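Local atomic coordinates of uncharacterized protein (Danio rerio, PDB entry 5HBA), a protein that probably forms the globular target-recognition head of complement C1q subunit A, through which the classical complement pathway of innate immunity is triggered. Residues A[34-37]-A[38-41]; A[25-28]-A[29-32]. All blocks are in the same frame, centred on the assembly; numbering follows the deposited sequence.

Contact 1: residues A[34-37]-A[38-41]; sequences DFQI and KTGY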
loop_
_atom_site.group_PDB
_atom_site.type_symbol
_atom_site.label_atom_id
_atom_site.label_comp_id
_atom_site.label_asym_id
_atom_site.label_seq_id
_atom_site.Cartn_x
_atom_site.Cartn_y
_atom_site.Cartn_z
ATOM N N ASP A 34 -20.460 4.641 -0.100
ATOM C CA ASP A 34 -20.422 3.209 -0.344
ATOM C C ASP A 34 -20.000 2.412 0.880
ATOM O O ASP A 34 -20.093 1.180 0.885
ATOM C CB ASP A 34 -19.421 2.908 -1.459
ATOM C CG ASP A 34 -19.965 3.208 -2.837
ATOM O OD1 ASP A 34 -21.176 3.017 -3.064
ATOM O OD2 ASP A 34 -19.171 3.628 -3.701
ATOM N N PHE A 35 -19.496 3.101 1.898
ATOM C CA PHE A 35 -18.969 2.420 3.073
ATOM C C PHE A 35 -19.810 2.636 4.333
ATOM O O PHE A 35 -20.147 3.769 4.681
ATOM C CB PHE A 35 -17.530 2.864 3.356
ATOM C CG PHE A 35 -16.722 1.823 4.072
ATOM C CD1 PHE A 35 -16.849 1.651 5.445
ATOM C CD2 PHE A 35 -15.859 0.997 3.366
ATOM C CE1 PHE A 35 -16.121 0.677 6.103
ATOM C CE2 PHE A 35 -15.129 0.020 4.014
ATOM C CZ PHE A 35 -15.263 -0.146 5.383
ATOM N N GLN A 36 -20.120 1.549 5.031
ATOM C CA GLN A 36 -20.806 1.650 6.311
ATOM C C GLN A 36 -19.828 1.337 7.437
ATOM O O GLN A 36 -19.439 0.180 7.635
ATOM C CB GLN A 36 -22.021 0.710 6.360
ATOM C CG GLN A 36 -23.213 1.201 5.519
ATOM C CD GLN A 36 -24.424 0.272 5.596
ATOM O OE1 GLN A 36 -24.689 -0.340 6.635
ATOM N NE2 GLN A 36 -25.156 0.155 4.491
ATOM N N ILE A 37 -19.429 2.363 8.183
ATOM C CA ILE A 37 -18.389 2.158 9.179
ATOM C C ILE A 37 -18.882 1.322 10.356
ATOM O O ILE A 37 -18.079 0.715 11.059
ATOM C CB ILE A 37 -17.767 3.485 9.683
ATOM C CG1 ILE A 37 -18.814 4.375 10.343
ATOM C CG2 ILE A 37 -17.056 4.211 8.543
ATOM C CD1 ILE A 37 -18.201 5.639 10.984
ATOM N N LYS A 38 -20.196 1.274 10.569
ATOM C CA LYS A 38 -20.750 0.460 11.652
ATOM C C LYS A 38 -20.727 -1.044 11.376
ATOM O O LYS A 38 -20.755 -1.841 12.311
ATOM C CB LYS A 38 -22.188 0.887 11.988
ATOM C CG LYS A 38 -22.308 2.242 12.653
ATOM C CD LYS A 38 -23.734 2.427 13.196
ATOM C CE LYS A 38 -24.075 3.889 13.413
ATOM N NZ LYS A 38 -25.524 4.049 13.751
ATOM N N THR A 39 -20.688 -1.437 10.106
ATOM C CA THR A 39 -20.685 -2.858 9.779
ATOM C C THR A 39 -19.309 -3.294 9.266
ATOM O O THR A 39 -18.996 -4.495 9.221
ATOM C CB THR A 39 -21.735 -3.203 8.708
ATOM O OG1 THR A 39 -21.432 -2.497 7.499
ATOM C CG2 THR A 39 -23.150 -2.835 9.182
ATOM N N GLY A 40 -18.506 -2.317 8.851
ATOM C CA GLY A 40 -17.187 -2.599 8.302
ATOM C C GLY A 40 -17.177 -2.976 6.828
ATOM O O GLY A 40 -16.121 -3.346 6.290
ATOM N N TYR A 41 -18.330 -2.892 6.160
ATOM C CA TYR A 41 -18.407 -3.315 4.751
ATOM C C TYR A 41 -18.400 -2.162 3.756
ATOM O O TYR A 41 -19.167 -1.208 3.895
ATOM C CB TYR A 41 -19.682 -4.127 4.455
ATOM C CG TYR A 41 -19.813 -5.466 5.140
ATOM C CD1 TYR A 41 -18.929 -6.504 4.864
ATOM C CD2 TYR A 41 -20.861 -5.708 6.024
ATOM C CE1 TYR A 41 -19.057 -7.732 5.484
ATOM C CE2 TYR A 41 -21.002 -6.931 6.646
ATOM C CZ TYR A 41 -20.100 -7.939 6.371
ATOM O OH TYR A 41 -20.236 -9.160 6.983
#
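A tight beta-hairpin turn of the C1q jelly roll, with a G1 beta bulge at its far end, reverses the chain between Gln36 and Tyr41. Gln36 N gives a nearly straight hydrogen bond to Tyr41 O, 3.1 Å long with an N-H...O angle of 174°. Inside the turn, Gln36 O is gripped by two backbone donors: Gly40 N lies 2.9 Å from it, almost in line with the C=O bond, while Thr39 N at 3.2 Å comes from above the carbonyl plane. Glycine suits the bulge because its phi of 83° would press a side chain against the carbonyl oxygen of Thr39. On the outer side, Gln36 CB rests against Thr39 OG1 at 3.5 Å, two polar residues at an accessible turn.

Phe35 covers the inner side. With CG swung away from its backbone N (chi1 -153°), the ring slides under the returning chain, and Tyr41 O sits 3.8 Å above the plane, over its centre. Phe35 CZ also approaches Gly40 O at 3.4 Å. With an alanine here, the Gly40-Tyr41 backbone would probably lose its aromatic floor and a gap would open beneath the turn. The same ring meets Phe6 and touches Val8 of strand 5-10 and Phe42 of strand 41-43, filling the space between the two sheets, while Tyr41 packs edge-to-face with Trp105 of neighbouring strand 103-109.

Contact 2: residues A[25-28]-A[29-32]; sequences NDKL and SDAN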
loop_
_atom_site.group_PDB
_atom_site.type_symbol
_atom_site.label_atom_id
_atom_site.label_comp_id
_atom_site.label_asym_id
_atom_site.label_seq_id
_atom_site.Cartn_x
_atom_site.Cartn_y
_atom_site.Cartn_z
ATOM N N ASN A 25 -14.432 4.074 13.346
ATOM C CA ASN A 25 -15.114 5.176 14.040
ATOM C C ASN A 25 -14.859 6.566 13.440
ATOM O O ASN A 25 -15.265 7.577 14.014
ATOM C CB ASN A 25 -14.810 5.176 15.549
ATOM C CG ASN A 25 -13.343 5.386 15.852
ATOM O OD1 ASN A 25 -12.466 4.910 15.123
ATOM N ND2 ASN A 25 -13.061 6.085 16.945
ATOM N N ASP A 26 -14.200 6.617 12.283
ATOM C CA ASP A 26 -13.971 7.892 11.603
ATOM C C ASP A 26 -13.970 7.708 10.092
ATOM O O ASP A 26 -13.226 6.882 9.559
ATOM C CB ASP A 26 -12.647 8.521 12.062
ATOM C CG ASP A 26 -12.543 9.993 11.702
ATOM O OD1 ASP A 26 -13.326 10.465 10.844
ATOM O OD2 ASP A 26 -11.678 10.682 12.284
ATOM N N LYS A 27 -14.812 8.468 9.403
ATOM C CA LYS A 27 -14.861 8.410 7.943
ATOM C C LYS A 27 -14.151 9.632 7.363
ATOM O O LYS A 27 -14.612 10.769 7.513
ATOM C CB LYS A 27 -16.318 8.314 7.456
ATOM C CG LYS A 27 -16.486 8.084 5.957
ATOM C CD LYS A 27 -17.965 8.132 5.540
ATOM C CE LYS A 27 -18.709 6.878 5.944
ATOM N NZ LYS A 27 -19.771 6.507 4.947
ATOM N N LEU A 28 -13.009 9.400 6.728
ATOM C CA LEU A 28 -12.200 10.477 6.165
ATOM C C LEU A 28 -12.737 10.930 4.806
ATOM O O LEU A 28 -12.787 12.128 4.511
ATOM C CB LEU A 28 -10.741 10.028 6.033
ATOM C CG LEU A 28 -9.818 10.273 7.230
ATOM C CD1 LEU A 28 -10.503 10.000 8.567
ATOM C CD2 LEU A 28 -8.562 9.445 7.104
ATOM N N SER A 29 -13.120 9.967 4.007
ATOM C CA SER A 29 -13.682 10.200 2.724
ATOM C C SER A 29 -14.585 9.074 2.427
ATOM O O SER A 29 -14.394 8.012 2.893
ATOM C CB SER A 29 -12.611 10.254 1.674
ATOM O OG SER A 29 -11.812 11.335 1.885
ATOM N N ASP A 30 -15.601 9.366 1.658
ATOM C CA ASP A 30 -16.462 8.366 1.058
ATOM C C ASP A 30 -17.314 8.971 -0.046
ATOM O O ASP A 30 -18.462 9.277 0.138
ATOM C CB ASP A 30 -17.298 7.656 2.105
ATOM C CG ASP A 30 -18.133 6.547 1.537
ATOM O OD1 ASP A 30 -18.082 6.291 0.370
ATOM O OD2 ASP A 30 -18.844 5.930 2.275
ATOM N N ALA A 31 -16.822 9.152 -1.249
ATOM C CA ALA A 31 -17.525 9.950 -2.233
ATOM C C ALA A 31 -18.943 9.532 -2.631
ATOM O O ALA A 31 -19.835 10.361 -2.787
ATOM C CB ALA A 31 -16.686 10.132 -3.461
ATOM N N ASN A 32 -19.145 8.242 -2.791
ATOM C CA ASN A 32 -20.400 7.699 -3.268
ATOM C C ASN A 32 -21.230 7.117 -2.131
ATOM O O ASN A 32 -22.233 6.456 -2.380
ATOM C CB ASN A 32 -20.126 6.632 -4.327
ATOM C CG ASN A 32 -21.313 6.381 -5.219
ATOM O OD1 ASN A 32 -21.965 7.321 -5.676
ATOM N ND2 ASN A 32 -21.610 5.107 -5.469
#
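At Leu28 the backbone turns a corner, its phi/psi of -81°/-42° helix-like, before Ser29 returns to an extended course. Both residues face Ser7 of strand 5-10, a classic beta bulge within strand 26-30 of the C1q jelly roll. Lys27 and Asp30, one before the kink and one after it, bring their side chains together across it. The lysine leaves the backbone extended and then bends at chi3 (-75°) and again at chi4, which together bring its end back to the aspartate. Its methylenes are used as well as its charge: Lys27 CG passes 3.7 Å from Ser29 O, and Lys27 CD packs 3.5 Å from Asp30 CB. A long, flexible chain suits this place, since it can cover its neighbours and still deliver an ammonium group to a carboxylate three residues on.

The strongest partner of that ammonium is Phe35 O, beyond the two segments, and the carboxylate in turn accepts from Asp34 N through OD1 and from Phe35 N through OD2. Asp30 therefore suits its place by offering two oxygens to two successive backbone N-H groups, with the lysine probably helping to offset its negative charge. Ser29 and Leu28 instead meet the second subunit: Ser29 OG hydrogen-bonds to Val95 O there, a small hydroxyl fitting a buried interface, and Leu28 packs on Leu76 of that subunit. In the salt bridge itself, Lys27 NZ stands 2.9 Å from Asp30 OD2, meeting the anti lone pair of that oxygen, away from OD1.

How the contacts relate
Along the chain, contact 2 closes just before contact 1 opens, and their centres lie about 9 Å apart on the same side of the jelly roll. Strand 26-30 pairs with strand 5-10 in one sheet, whereas strand 35-36 is the outermost strand, within this chain, of the other, beside 41-43, so the pair spans the passage from sheet to sheet. They join directly through Phe35, whose backbone N and O both bond to the Lys27-Asp30 pair, the nearer link being Phe35 O to Lys27 NZ at 2.8 Å, and Ile37 packs lightly on Lys27. The salt-bridged pair thus ties the start of the hairpin to the bulged strand, whose other side meets the second subunit of the trimer.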